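Local coordinates for protein rutinosidase (Aspergillus niger, PDB 6I1A) that is a secreted glycoside hydrolase of family 5 that acts as a rutinosidase and probably also cleaves glucose units from 1,3-beta-glucans, at residues 43-48 against 57-62; 123-128 against 184-189; 221-226 against 239-244; 326-329 against 334-337. All coordinates share one frame; numbering follows the deposited sequence. Where two conformers were deposited one is given.

Interaction 1 (43-48 against 57-62); sequences DKYSGG and EHLGSQ. With EDO (1,2-ethanediol), chain M.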
loop_
_atom_site.group_PDB
_atom_site.type_symbol
_atom_site.label_atom_id
_atom_site.label_comp_id
_atom_site.label_asym_id
_atom_site.label_seq_id
_atom_site.Cartn_x
_atom_site.Cartn_y
_atom_site.Cartn_z
ATOM N N ASP A 43 14.272 -30.307 -0.978
ATOM C CA ASP A 43 13.541 -31.546 -1.314
ATOM C C ASP A 43 14.271 -32.745 -0.730
ATOM O O ASP A 43 13.562 -33.677 -0.275
ATOM C CB ASP A 43 13.429 -31.664 -2.833
ATOM C CG ASP A 43 12.497 -30.673 -3.478
ATOM O OD1 ASP A 43 11.815 -29.925 -2.763
ATOM O OD2 ASP A 43 12.485 -30.654 -4.742
ATOM N N LYS A 44 15.587 -32.754 -0.741
ATOM C CA LYS A 44 16.403 -33.877 -0.208
ATOM C C LYS A 44 16.326 -33.954 1.325
ATOM O O LYS A 44 16.239 -35.070 1.874
ATOM C CB LYS A 44 17.856 -33.763 -0.637
ATOM C CG LYS A 44 18.726 -34.968 -0.320
ATOM C CD LYS A 44 20.009 -34.905 -1.081
ATOM C CE LYS A 44 20.928 -36.049 -0.711
ATOM N NZ LYS A 44 22.339 -35.645 -0.897
ATOM N N TYR A 45 16.332 -32.831 2.044
ATOM C CA TYR A 45 16.602 -32.834 3.505
ATOM C C TYR A 45 15.478 -32.341 4.396
ATOM O O TYR A 45 15.534 -32.592 5.634
ATOM C CB TYR A 45 17.863 -32.051 3.775
ATOM C CG TYR A 45 19.112 -32.674 3.222
ATOM C CD1 TYR A 45 19.588 -33.914 3.681
ATOM C CD2 TYR A 45 19.841 -32.019 2.278
ATOM C CE1 TYR A 45 20.763 -34.454 3.169
ATOM C CE2 TYR A 45 21.013 -32.562 1.754
ATOM C CZ TYR A 45 21.452 -33.794 2.189
ATOM O OH TYR A 45 22.623 -34.284 1.672
ATOM N N SER A 46 14.412 -31.735 3.890
ATOM C CA SER A 46 13.408 -31.085 4.747
ATOM C C SER A 46 12.421 -32.064 5.350
ATOM O O SER A 46 11.786 -31.715 6.357
ATOM C CB SER A 46 12.662 -29.986 4.033
ATOM O OG SER A 46 11.758 -30.520 3.027
ATOM N N GLY A 47 12.180 -33.210 4.702
ATOM C CA GLY A 47 11.041 -34.028 5.082
ATOM C C GLY A 47 9.714 -33.340 4.923
ATOM O O GLY A 47 8.799 -33.786 5.526
ATOM N N GLY A 48 9.628 -32.274 4.134
ATOM C CA GLY A 48 8.383 -31.529 3.942
ATOM C C GLY A 48 8.196 -30.349 4.896
ATOM O O GLY A 48 7.137 -29.746 4.872
ATOM N N GLU A 57 14.848 -30.658 12.954
ATOM C CA GLU A 57 14.126 -31.675 13.746
ATOM C C GLU A 57 14.043 -32.969 12.914
ATOM O O GLU A 57 14.321 -34.097 13.442
ATOM C CB GLU A 57 12.747 -31.195 14.124
ATOM C CG GLU A 57 11.921 -32.210 14.913
ATOM C CD GLU A 57 10.774 -31.657 15.724
ATOM O OE1 GLU A 57 10.449 -30.510 15.562
ATOM O OE2 GLU A 57 10.215 -32.416 16.545
ATOM N N HIS A 58 13.654 -32.864 11.653
ATOM C CA HIS A 58 13.494 -34.073 10.795
ATOM C C HIS A 58 14.808 -34.811 10.665
ATOM O O HIS A 58 14.798 -36.090 10.683
ATOM C CB HIS A 58 13.026 -33.595 9.405
ATOM C CG HIS A 58 13.141 -34.623 8.329
ATOM N ND1 HIS A 58 12.399 -35.812 8.379
ATOM C CD2 HIS A 58 13.949 -34.724 7.274
ATOM C CE1 HIS A 58 12.730 -36.554 7.309
ATOM N NE2 HIS A 58 13.676 -35.924 6.614
ATOM N N LEU A 59 15.933 -34.133 10.485
ATOM C CA LEU A 59 17.241 -34.777 10.274
ATOM C C LEU A 59 17.802 -35.365 11.585
ATOM O O LEU A 59 18.765 -36.148 11.509
ATOM C CB LEU A 59 18.229 -33.797 9.660
ATOM C CG LEU A 59 17.986 -33.364 8.213
ATOM C CD1 LEU A 59 18.988 -32.308 7.798
ATOM C CD2 LEU A 59 18.032 -34.570 7.281
ATOM N N GLY A 60 17.314 -34.915 12.710
ATOM C CA GLY A 60 17.771 -35.379 14.039
ATOM C C GLY A 60 19.273 -35.248 14.157
ATOM O O GLY A 60 19.855 -34.186 13.871
ATOM N N SER A 61 19.997 -36.329 14.500
ATOM C CA SER A 61 21.458 -36.223 14.683
ATOM C C SER A 61 22.195 -35.890 13.391
ATOM O O SER A 61 23.355 -35.541 13.484
ATOM C CB SER A 61 22.014 -37.526 15.279
ATOM O OG SER A 61 21.719 -38.541 14.354
ATOM N N GLN A 62 21.556 -35.988 12.206
ATOM C CA GLN A 62 22.255 -35.666 10.959
ATOM C C GLN A 62 22.069 -34.167 10.608
ATOM O O GLN A 62 22.694 -33.722 9.673
ATOM C CB GLN A 62 21.762 -36.534 9.816
ATOM C CG GLN A 62 22.222 -37.987 9.987
ATOM C CD GLN A 62 23.727 -38.037 10.088
ATOM O OE1 GLN A 62 24.296 -38.378 11.120
ATOM N NE2 GLN A 62 24.386 -37.554 9.065
HETATM C C1 EDO M . 11.240 -26.406 -2.443
HETATM O O1 EDO M . 11.622 -27.242 -3.532
HETATM C C2 EDO M . 11.096 -25.007 -2.933
HETATM O O2 EDO M . 12.184 -24.464 -3.639
HETATM O O HOH W 1 14.591 -36.287 4.185
#
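Tyr45 and Leu59, on helices 39-45 and 52-59, are paired with CA atoms 7.1 Å apart, and Gly47 comes closer still to His58, with 6.2 Å between CA atoms. Gly47 is the first residue after its helix to leave helical angles, and its phi is positive (61°). The imidazole of His58 meets it flat. Gly47 CA sits 3.6 Å from the centroid of the His58 ring, almost straight above it, as a CH-pi contact. Gly47 has no side chain, which lets the imidazole lie directly on its CA. CG of His58 is anti to the backbone N (chi1 165°), and this carries the ring over Gly47. At the ring edge, near its plane, His58 CD2 approaches Tyr45 O at 3.1 Å. A water lies in the ring plane, 2.6 Å from His58 NE2. It donates to Lys44 O and so links the imidazole to the backbone of the other helix. No direct hydrogen bond crosses the contact. Leu59 adds the apolar part: its CD2 meets Tyr45 CD1 at 4.0 Å and also leans on Tyr45 O. Lys44 CG covers one face of the Tyr45 ring, and Lys44 NZ donates to Tyr45 OH. Ser46 OG accepts from Gly48 N at 3.0 Å, an ST turn, and is also hydrogen-bonded to Trp42 O. This is surface packing of two short helices. Tyr45 also meets the ring of Phe41, and both Tyr45 and Leu59 rest on Val66 of helix 63-73.

Interaction 2 (123-128 against 184-189); sequences YAIKTY and PQSYTL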
loop_
_atom_site.group_PDB
_atom_site.type_symbol
_atom_site.label_atom_id
_atom_site.label_comp_id
_atom_site.label_asym_id
_atom_site.label_seq_id
_atom_site.Cartn_x
_atom_site.Cartn_y
_atom_site.Cartn_z
ATOM N N TYR A 123 38.267 -12.523 4.257
ATOM C CA TYR A 123 38.753 -12.569 2.853
ATOM C C TYR A 123 38.242 -11.342 2.117
ATOM O O TYR A 123 38.962 -10.635 1.364
ATOM C CB TYR A 123 38.326 -13.860 2.175
ATOM C CG TYR A 123 38.797 -13.903 0.742
ATOM C CD1 TYR A 123 40.124 -14.162 0.439
ATOM C CD2 TYR A 123 37.943 -13.631 -0.319
ATOM C CE1 TYR A 123 40.579 -14.153 -0.886
ATOM C CE2 TYR A 123 38.360 -13.660 -1.634
ATOM C CZ TYR A 123 39.699 -13.886 -1.914
ATOM O OH TYR A 123 40.145 -13.939 -3.216
ATOM N N ALA A 124 36.946 -11.051 2.264
ATOM C CA ALA A 124 36.305 -9.904 1.605
ATOM C C ALA A 124 36.916 -8.571 2.041
ATOM O O ALA A 124 37.084 -7.647 1.229
ATOM C CB ALA A 124 34.809 -9.963 1.835
ATOM N N ILE A 125 37.226 -8.419 3.341
ATOM C CA ILE A 125 37.811 -7.180 3.861
ATOM C C ILE A 125 39.263 -7.071 3.380
ATOM O O ILE A 125 39.618 -6.008 2.853
ATOM C CB ILE A 125 37.722 -7.204 5.407
ATOM C CG1 ILE A 125 36.270 -7.061 5.880
ATOM C CG2 ILE A 125 38.555 -6.105 6.003
ATOM C CD1 ILE A 125 36.059 -7.552 7.311
ATOM N N LYS A 126 40.041 -8.107 3.603
ATOM C CA LYS A 126 41.496 -8.022 3.257
ATOM C C LYS A 126 41.683 -7.843 1.756
ATOM O O LYS A 126 42.549 -7.011 1.344
ATOM C CB LYS A 126 42.198 -9.289 3.710
ATOM N N THR A 127 40.857 -8.484 0.937
ATOM C CA THR A 127 41.141 -8.543 -0.510
ATOM C C THR A 127 40.496 -7.341 -1.199
ATOM O O THR A 127 41.095 -6.803 -2.144
ATOM C CB THR A 127 40.676 -9.851 -1.118
ATOM O OG1 THR A 127 41.160 -10.949 -0.327
ATOM C CG2 THR A 127 41.074 -9.995 -2.578
ATOM N N TYR A 128 39.296 -6.925 -0.802
ATOM C CA TYR A 128 38.493 -5.918 -1.513
ATOM C C TYR A 128 37.997 -4.755 -0.646
ATOM O O TYR A 128 37.331 -3.864 -1.183
ATOM C CB TYR A 128 37.293 -6.619 -2.142
ATOM C CG TYR A 128 37.650 -7.711 -3.095
ATOM C CD1 TYR A 128 38.285 -7.437 -4.297
ATOM C CD2 TYR A 128 37.453 -9.039 -2.790
ATOM C CE1 TYR A 128 38.649 -8.460 -5.157
ATOM C CE2 TYR A 128 37.800 -10.075 -3.659
ATOM C CZ TYR A 128 38.422 -9.771 -4.844
ATOM O OH TYR A 128 38.752 -10.767 -5.756
ATOM N N PRO A 184 37.372 -3.850 13.265
ATOM C CA PRO A 184 36.024 -3.512 13.717
ATOM C C PRO A 184 35.366 -2.471 12.825
ATOM O O PRO A 184 34.114 -2.341 12.802
ATOM C CB PRO A 184 36.248 -2.971 15.149
ATOM C CG PRO A 184 37.721 -2.522 15.126
ATOM C CD PRO A 184 38.412 -3.562 14.299
ATOM N N GLN A 185 36.159 -1.616 12.147
ATOM C CA GLN A 185 35.698 -0.581 11.241
ATOM C C GLN A 185 34.971 -1.157 9.994
ATOM O O GLN A 185 34.358 -0.377 9.300
ATOM C CB GLN A 185 36.848 0.361 10.793
ATOM C CG GLN A 185 37.988 -0.286 10.031
ATOM C CD GLN A 185 39.128 -0.855 10.835
ATOM O OE1 GLN A 185 38.971 -1.326 11.971
ATOM N NE2 GLN A 185 40.305 -0.869 10.199
ATOM N N SER A 186 35.076 -2.445 9.806
ATOM C CA SER A 186 34.516 -3.082 8.574
ATOM C C SER A 186 33.066 -3.552 8.799
ATOM O O SER A 186 32.498 -4.132 7.863
ATOM C CB SER A 186 35.325 -4.232 8.160
ATOM O OG SER A 186 36.670 -3.796 7.817
ATOM N N TYR A 187 32.451 -3.377 9.960
ATOM C CA TYR A 187 31.175 -4.062 10.310
ATOM C C TYR A 187 30.101 -3.088 10.736
ATOM O O TYR A 187 30.339 -2.088 11.494
ATOM C CB TYR A 187 31.390 -5.066 11.421
ATOM C CG TYR A 187 32.323 -6.179 11.044
ATOM C CD1 TYR A 187 33.706 -6.035 11.246
ATOM C CD2 TYR A 187 31.906 -7.380 10.496
ATOM C CE1 TYR A 187 34.598 -7.050 10.910
ATOM C CE2 TYR A 187 32.779 -8.397 10.179
ATOM C CZ TYR A 187 34.147 -8.241 10.381
ATOM O OH TYR A 187 34.958 -9.273 10.048
ATOM N N THR A 188 28.876 -3.405 10.319
ATOM C CA THR A 188 27.625 -2.812 10.794
ATOM C C THR A 188 26.816 -3.912 11.459
ATOM O O THR A 188 26.719 -5.012 10.939
ATOM C CB THR A 188 26.860 -2.101 9.673
ATOM O OG1 THR A 188 27.596 -0.942 9.293
ATOM C CG2 THR A 188 25.444 -1.759 10.003
ATOM N N LEU A 189 26.217 -3.620 12.621
ATOM C CA LEU A 189 25.439 -4.606 13.380
ATOM C C LEU A 189 23.943 -4.385 13.150
ATOM O O LEU A 189 23.414 -3.279 13.424
ATOM C CB LEU A 189 25.776 -4.414 14.875
ATOM C CG LEU A 189 25.334 -5.506 15.814
ATOM C CD1 LEU A 189 26.162 -5.470 17.146
ATOM C CD2 LEU A 189 23.919 -5.355 16.165
#
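Ile125 of helix 113-128 points its side chain at Ser186 and Tyr187, which sit where a short 3-10 turn passes into strand 187-190. The Ile125 and Tyr187 side chains cross at about a right angle. Only the CD1 methyl of Ile125 reaches the phenol. It touches the hydroxyl end, with Ile125 CD1 3.4 Å from Tyr187 OH and 3.7 Å from Tyr187 CZ. Its approach to the ring is oblique. The same methyl also packs on the serine, 3.5 Å from Ser186 CB. The second branch of Ile125 does different work. CG2 is anti to the backbone N, while CG1 lies beside that N (chi1 -70°). Both branches pack against the serine: Ile125 CG2 meets Ser186 OG at 3.5 Å, and Ile125 CG1 lies 3.8 Å from both Ser186 CB and OG. These are van der Waals contacts, and no hydrogen bond joins the two segments. The hydroxyl of Ser186 is instead hydrogen-bonded to Ser183 OG, so this buried polar atom has a partner beside the isoleucine. Ile132 of strand 131-136 touches both Ile125 and Tyr187 and joins them in one apolar patch. Tyr187 also leans on Ile178 of helix 161-179. Strands 131-136 and 187-190 are parallel neighbours, and helix 113-128 comes just before the first of them. Such packing of outer helices on a parallel sheet is characteristic of the TIM barrel of family 5 glycoside hydrolases.

Interaction 3 (221-226 against 239-244); sequences KYIRAV and VMFQGS. With EDO (1,2-ethanediol), chain H.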
loop_
_atom_site.group_PDB
_atom_site.type_symbol
_atom_site.label_atom_id
_atom_site.label_comp_id
_atom_site.label_asym_id
_atom_site.label_seq_id
_atom_site.Cartn_x
_atom_site.Cartn_y
_atom_site.Cartn_z
ATOM N N LYS A 221 11.915 -0.794 22.433
ATOM C CA LYS A 221 12.613 -1.119 23.690
ATOM C C LYS A 221 13.887 -1.892 23.356
ATOM O O LYS A 221 14.956 -1.643 23.914
ATOM C CB LYS A 221 11.669 -1.918 24.601
ATOM C CG LYS A 221 12.273 -2.443 25.879
ATOM C CD LYS A 221 11.340 -3.427 26.589
ATOM C CE LYS A 221 12.011 -4.220 27.697
ATOM N NZ LYS A 221 12.377 -3.287 28.783
ATOM N N TYR A 222 13.763 -2.885 22.466
ATOM C CA TYR A 222 14.913 -3.738 22.109
ATOM C C TYR A 222 15.959 -2.924 21.372
ATOM O O TYR A 222 17.155 -3.003 21.702
ATOM C CB TYR A 222 14.426 -4.907 21.263
ATOM C CG TYR A 222 15.521 -5.752 20.700
ATOM C CD1 TYR A 222 16.357 -6.482 21.501
ATOM C CD2 TYR A 222 15.748 -5.797 19.312
ATOM C CE1 TYR A 222 17.343 -7.292 20.951
ATOM C CE2 TYR A 222 16.762 -6.579 18.763
ATOM C CZ TYR A 222 17.560 -7.344 19.580
ATOM O OH TYR A 222 18.521 -8.157 19.081
ATOM N N ILE A 223 15.563 -2.159 20.355
ATOM C CA ILE A 223 16.577 -1.400 19.582
ATOM C C ILE A 223 17.287 -0.368 20.482
ATOM O O ILE A 223 18.499 -0.164 20.370
ATOM C CB ILE A 223 15.981 -0.750 18.342
ATOM C CG1 ILE A 223 15.363 -1.800 17.391
ATOM C CG2 ILE A 223 17.060 0.081 17.647
ATOM C CD1 ILE A 223 16.378 -2.775 16.824
ATOM N N ARG A 224 16.548 0.269 21.347
ATOM C CA ARG A 224 17.174 1.218 22.308
ATOM C C ARG A 224 18.173 0.462 23.179
ATOM O O ARG A 224 19.266 1.013 23.435
ATOM C CB ARG A 224 16.090 1.890 23.149
ATOM C CG ARG A 224 15.380 2.998 22.420
ATOM C CD ARG A 224 14.302 3.633 23.281
ATOM N NE ARG A 224 13.899 4.892 22.668
ATOM C CZ ARG A 224 12.739 5.491 22.837
ATOM N NH1 ARG A 224 12.497 6.632 22.189
ATOM N NH2 ARG A 224 11.809 4.992 23.662
ATOM N N ALA A 225 17.850 -0.727 23.656
ATOM C CA ALA A 225 18.807 -1.494 24.448
ATOM C C ALA A 225 20.056 -1.880 23.650
ATOM O O ALA A 225 21.199 -1.880 24.179
ATOM C CB ALA A 225 18.166 -2.700 25.035
ATOM N N VAL A 226 19.863 -2.277 22.381
ATOM C CA VAL A 226 21.010 -2.644 21.531
ATOM C C VAL A 226 21.897 -1.408 21.264
ATOM O O VAL A 226 23.101 -1.501 21.365
ATOM C CB VAL A 226 20.537 -3.270 20.200
ATOM C CG1 VAL A 226 21.744 -3.372 19.260
ATOM C CG2 VAL A 226 19.868 -4.608 20.471
ATOM N N VAL A 239 24.658 0.851 14.047
ATOM C CA VAL A 239 23.499 -0.064 14.231
ATOM C C VAL A 239 22.546 0.165 13.052
ATOM O O VAL A 239 22.123 1.326 12.769
ATOM C CB VAL A 239 22.789 0.138 15.579
ATOM C CG1 VAL A 239 21.491 -0.629 15.640
ATOM C CG2 VAL A 239 23.719 -0.281 16.725
ATOM N N MET A 240 22.202 -0.919 12.368
ATOM C CA MET A 240 21.239 -0.905 11.268
ATOM C C MET A 240 19.900 -1.464 11.768
ATOM O O MET A 240 19.816 -2.645 12.209
ATOM C CB MET A 240 21.787 -1.752 10.131
ATOM C CG MET A 240 20.816 -1.859 8.950
ATOM S SD MET A 240 21.579 -2.542 7.443
ATOM C CE MET A 240 22.544 -1.149 6.894
ATOM N N PHE A 241 18.909 -0.601 11.758
ATOM C CA PHE A 241 17.556 -0.871 12.262
ATOM C C PHE A 241 16.641 -1.231 11.095
ATOM O O PHE A 241 16.350 -0.355 10.248
ATOM C CB PHE A 241 17.036 0.330 13.038
ATOM C CG PHE A 241 15.666 0.160 13.625
ATOM C CD1 PHE A 241 15.089 -1.094 13.824
ATOM C CD2 PHE A 241 14.960 1.283 14.011
ATOM C CE1 PHE A 241 13.796 -1.216 14.336
ATOM C CE2 PHE A 241 13.687 1.150 14.548
ATOM C CZ PHE A 241 13.097 -0.078 14.697
ATOM N N GLN A 242 16.225 -2.500 11.053
ATOM C CA GLN A 242 15.200 -2.983 10.104
ATOM C C GLN A 242 13.842 -2.831 10.801
ATOM O O GLN A 242 13.457 -3.708 11.593
ATOM C CB GLN A 242 15.518 -4.422 9.711
ATOM C CG GLN A 242 14.951 -4.863 8.381
ATOM C CD GLN A 242 13.452 -4.662 8.298
ATOM O OE1 GLN A 242 12.692 -5.394 8.943
ATOM N NE2 GLN A 242 13.002 -3.648 7.547
ATOM N N GLY A 243 13.177 -1.689 10.580
ATOM C CA GLY A 243 11.941 -1.354 11.287
ATOM C C GLY A 243 10.718 -1.939 10.633
ATOM O O GLY A 243 9.716 -1.247 10.424
ATOM N N SER A 244 10.744 -3.235 10.358
ATOM C CA SER A 244 9.608 -3.947 9.739
ATOM C C SER A 244 9.325 -3.259 8.398
ATOM O O SER A 244 10.242 -2.876 7.681
ATOM C CB SER A 244 8.427 -4.016 10.695
ATOM O OG SER A 244 7.438 -4.946 10.267
HETATM C C1 EDO H . 12.090 1.787 8.527
HETATM O O1 EDO H . 10.810 1.514 9.010
HETATM C C2 EDO H . 12.585 0.587 7.834
HETATM O O2 EDO H . 13.697 0.114 8.421
#
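Ile223 lays its CG1 methylene, rather than a methyl, over a face of the Phe241 ring. The pair belongs to the TIM barrel, where helix 213-233 packs on the outside of strand 239-241, the strand that follows it. Ile223 CG1 is 3.8 Å from the centroid of the Phe241 ring, 26° off the normal, so this is a CH-pi contact displaced toward the rim. The nearest ring atom, Phe241 CE1, is 3.5 Å from Ile223 CG1. The ring reaches this place because its CG is anti to the backbone N (chi1 -179°). Ile223 CD1 adds a second touch, 3.7 Å from Phe241 CD1. Further along the helix, Val226 faces Val239 more loosely, and both are buried. Phe241 also meets Trp251 edge-to-face. Past the strand the chain bends in an inverse gamma turn centred on Gly243. A bond from Gln242 NE2 to Ser244 O holds this bend. Gln242 is also tied to Glu194 N through OE1 and to Asp264 O through NE2. An ethanediol, probably from the crystallisation liquor, accepts from Gly243 N at its O2. Ser244 O lies near the plane of the Gln242 amide, and NE2 donates to it at 2.9 Å, nearly straight (168° at the hydrogen).

Interaction 4 (326-329 against 334-337); sequences ETWS and GSSY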
loop_
_atom_site.group_PDB
_atom_site.type_symbol
_atom_site.label_atom_id
_atom_site.label_comp_id
_atom_site.label_asym_id
_atom_site.label_seq_id
_atom_site.Cartn_x
_atom_site.Cartn_y
_atom_site.Cartn_z
ATOM N N GLU A 326 20.348 2.028 -9.558
ATOM C CA GLU A 326 20.496 3.483 -9.749
ATOM C C GLU A 326 19.566 4.261 -8.805
ATOM O O GLU A 326 19.955 5.306 -8.231
ATOM C CB GLU A 326 20.209 3.917 -11.201
ATOM C CG GLU A 326 21.306 3.562 -12.186
ATOM C CD GLU A 326 20.925 3.818 -13.630
ATOM O OE1 GLU A 326 21.581 3.171 -14.492
ATOM O OE2 GLU A 326 19.858 4.533 -13.867
ATOM N N THR A 327 18.349 3.751 -8.609
ATOM C CA THR A 327 17.340 4.425 -7.778
ATOM C C THR A 327 17.781 4.353 -6.317
ATOM O O THR A 327 17.753 5.366 -5.637
ATOM C CB THR A 327 15.983 3.803 -8.011
ATOM O OG1 THR A 327 15.602 3.866 -9.395
ATOM C CG2 THR A 327 14.923 4.523 -7.196
ATOM N N TRP A 328 18.108 3.179 -5.843
ATOM C CA TRP A 328 18.450 3.065 -4.412
ATOM C C TRP A 328 19.698 3.859 -4.076
ATOM O O TRP A 328 19.837 4.315 -2.898
ATOM C CB TRP A 328 18.628 1.625 -3.981
ATOM C CG TRP A 328 17.535 0.664 -4.333
ATOM C CD1 TRP A 328 17.692 -0.561 -4.912
ATOM C CD2 TRP A 328 16.105 0.846 -4.239
ATOM N NE1 TRP A 328 16.511 -1.170 -5.097
ATOM C CE2 TRP A 328 15.488 -0.353 -4.685
ATOM C CE3 TRP A 328 15.274 1.839 -3.740
ATOM C CZ2 TRP A 328 14.105 -0.573 -4.663
ATOM C CZ3 TRP A 328 13.902 1.634 -3.737
ATOM C CH2 TRP A 328 13.314 0.457 -4.192
ATOM N N SER A 329 20.670 4.003 -5.003
ATOM C CA SER A 329 21.908 4.733 -4.650
ATOM C C SER A 329 21.742 6.258 -4.803
ATOM O O SER A 329 22.671 6.976 -4.331
ATOM C CB SER A 329 23.073 4.166 -5.398
ATOM O OG SER A 329 22.863 4.336 -6.767
ATOM N N GLY A 334 22.373 3.171 -1.117
ATOM C CA GLY A 334 22.652 1.956 -1.869
ATOM C C GLY A 334 21.719 0.845 -1.458
ATOM O O GLY A 334 20.666 1.090 -0.867
ATOM N N SER A 335 22.100 -0.358 -1.801
ATOM C CA SER A 335 21.217 -1.510 -1.650
ATOM C C SER A 335 22.035 -2.795 -1.612
ATOM O O SER A 335 23.170 -2.824 -2.086
ATOM C CB SER A 335 20.167 -1.545 -2.742
ATOM O OG SER A 335 20.806 -1.655 -4.031
ATOM N N SER A 336 21.375 -3.848 -1.159
ATOM C CA SER A 336 21.942 -5.204 -1.248
ATOM C C SER A 336 20.882 -6.169 -1.743
ATOM O O SER A 336 19.812 -6.313 -1.161
ATOM C CB SER A 336 22.605 -5.725 0.047
ATOM O OG SER A 336 21.840 -5.529 1.197
ATOM N N TYR A 337 21.166 -6.829 -2.866
ATOM C CA TYR A 337 20.213 -7.701 -3.567
ATOM C C TYR A 337 20.041 -8.999 -2.815
ATOM O O TYR A 337 20.992 -9.540 -2.229
ATOM C CB TYR A 337 20.763 -7.987 -4.976
ATOM C CG TYR A 337 19.713 -8.448 -5.943
ATOM C CD1 TYR A 337 18.976 -7.530 -6.643
ATOM C CD2 TYR A 337 19.432 -9.784 -6.131
ATOM C CE1 TYR A 337 18.004 -7.925 -7.533
ATOM C CE2 TYR A 337 18.395 -10.201 -6.984
ATOM C CZ TYR A 337 17.677 -9.250 -7.664
ATOM O OH TYR A 337 16.662 -9.629 -8.516
#
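The Trp328 indole meets Ser335 at an edge: Ser335 OG lies near the ring plane, 3.4 Å from Trp328 CD1. Around the rest of the indole, Trp304 meets it edge-to-face, and His267 brings a second ring whose plane is turned by only about 20°. The serine approaches the five-membered part of the indole with its CB as well. Ser335 CB is 3.4 Å from Trp328 CD1 and 3.7 Å from Trp328 CB, so the small side chain lies alongside the start of the indole. Trp328 CG is anti to its own carbonyl carbon (chi1 -51°), which brings the CD1 edge of the indole to Ser335. Helix 317-331 leads into this strand, 334-337, through a very short connection, as a helix does before the next strand in a TIM barrel. The strand runs parallel to strand 22-26, and Ser335 and Tyr337 are hydrogen-bonded through their backbones to Gly24. Gly334 opens the strand beside the helix. Gly334 N donates to Trp328 O at 3.3 Å, a weak and bent bond with 140° at the hydrogen. Trp328 O also has a hydrogen bond with Ser332 OG. The CA atoms of Ser329 and Gly334 are 4.0 Å apart, and Ser329 CB packs on Gly334 CA at 4.2 Å. The backbone angles of Gly334 (phi 120°) call for glycine. In the conformer given, the hydroxyl of Ser329 turns back to its own helix and is hydrogen-bonded to Leu325 O.

The four contacts follow one another along the chain, each closing before the next opens. Interactions 2, 3 and 4 belong to the TIM barrel, where each joins a helix to a strand. Interactions 2 and 3 touch directly: Leu189 O and Met240 N are 2.9 Å apart, a probable hydrogen bond between strands 187-190 and 239-241, and Leu189 packs on Val226. Interactions 2 and 4 both reach the barrel's parallel sheet, with centres 19 Å apart. Interaction 4 comes within about 7 Å of interaction 3 at the nearest atoms. Interactions 2 to 4 thus tie outer helices to barrel strands at separate points, while interaction 1, its centre at least 33 Å from the others, joins surface helices.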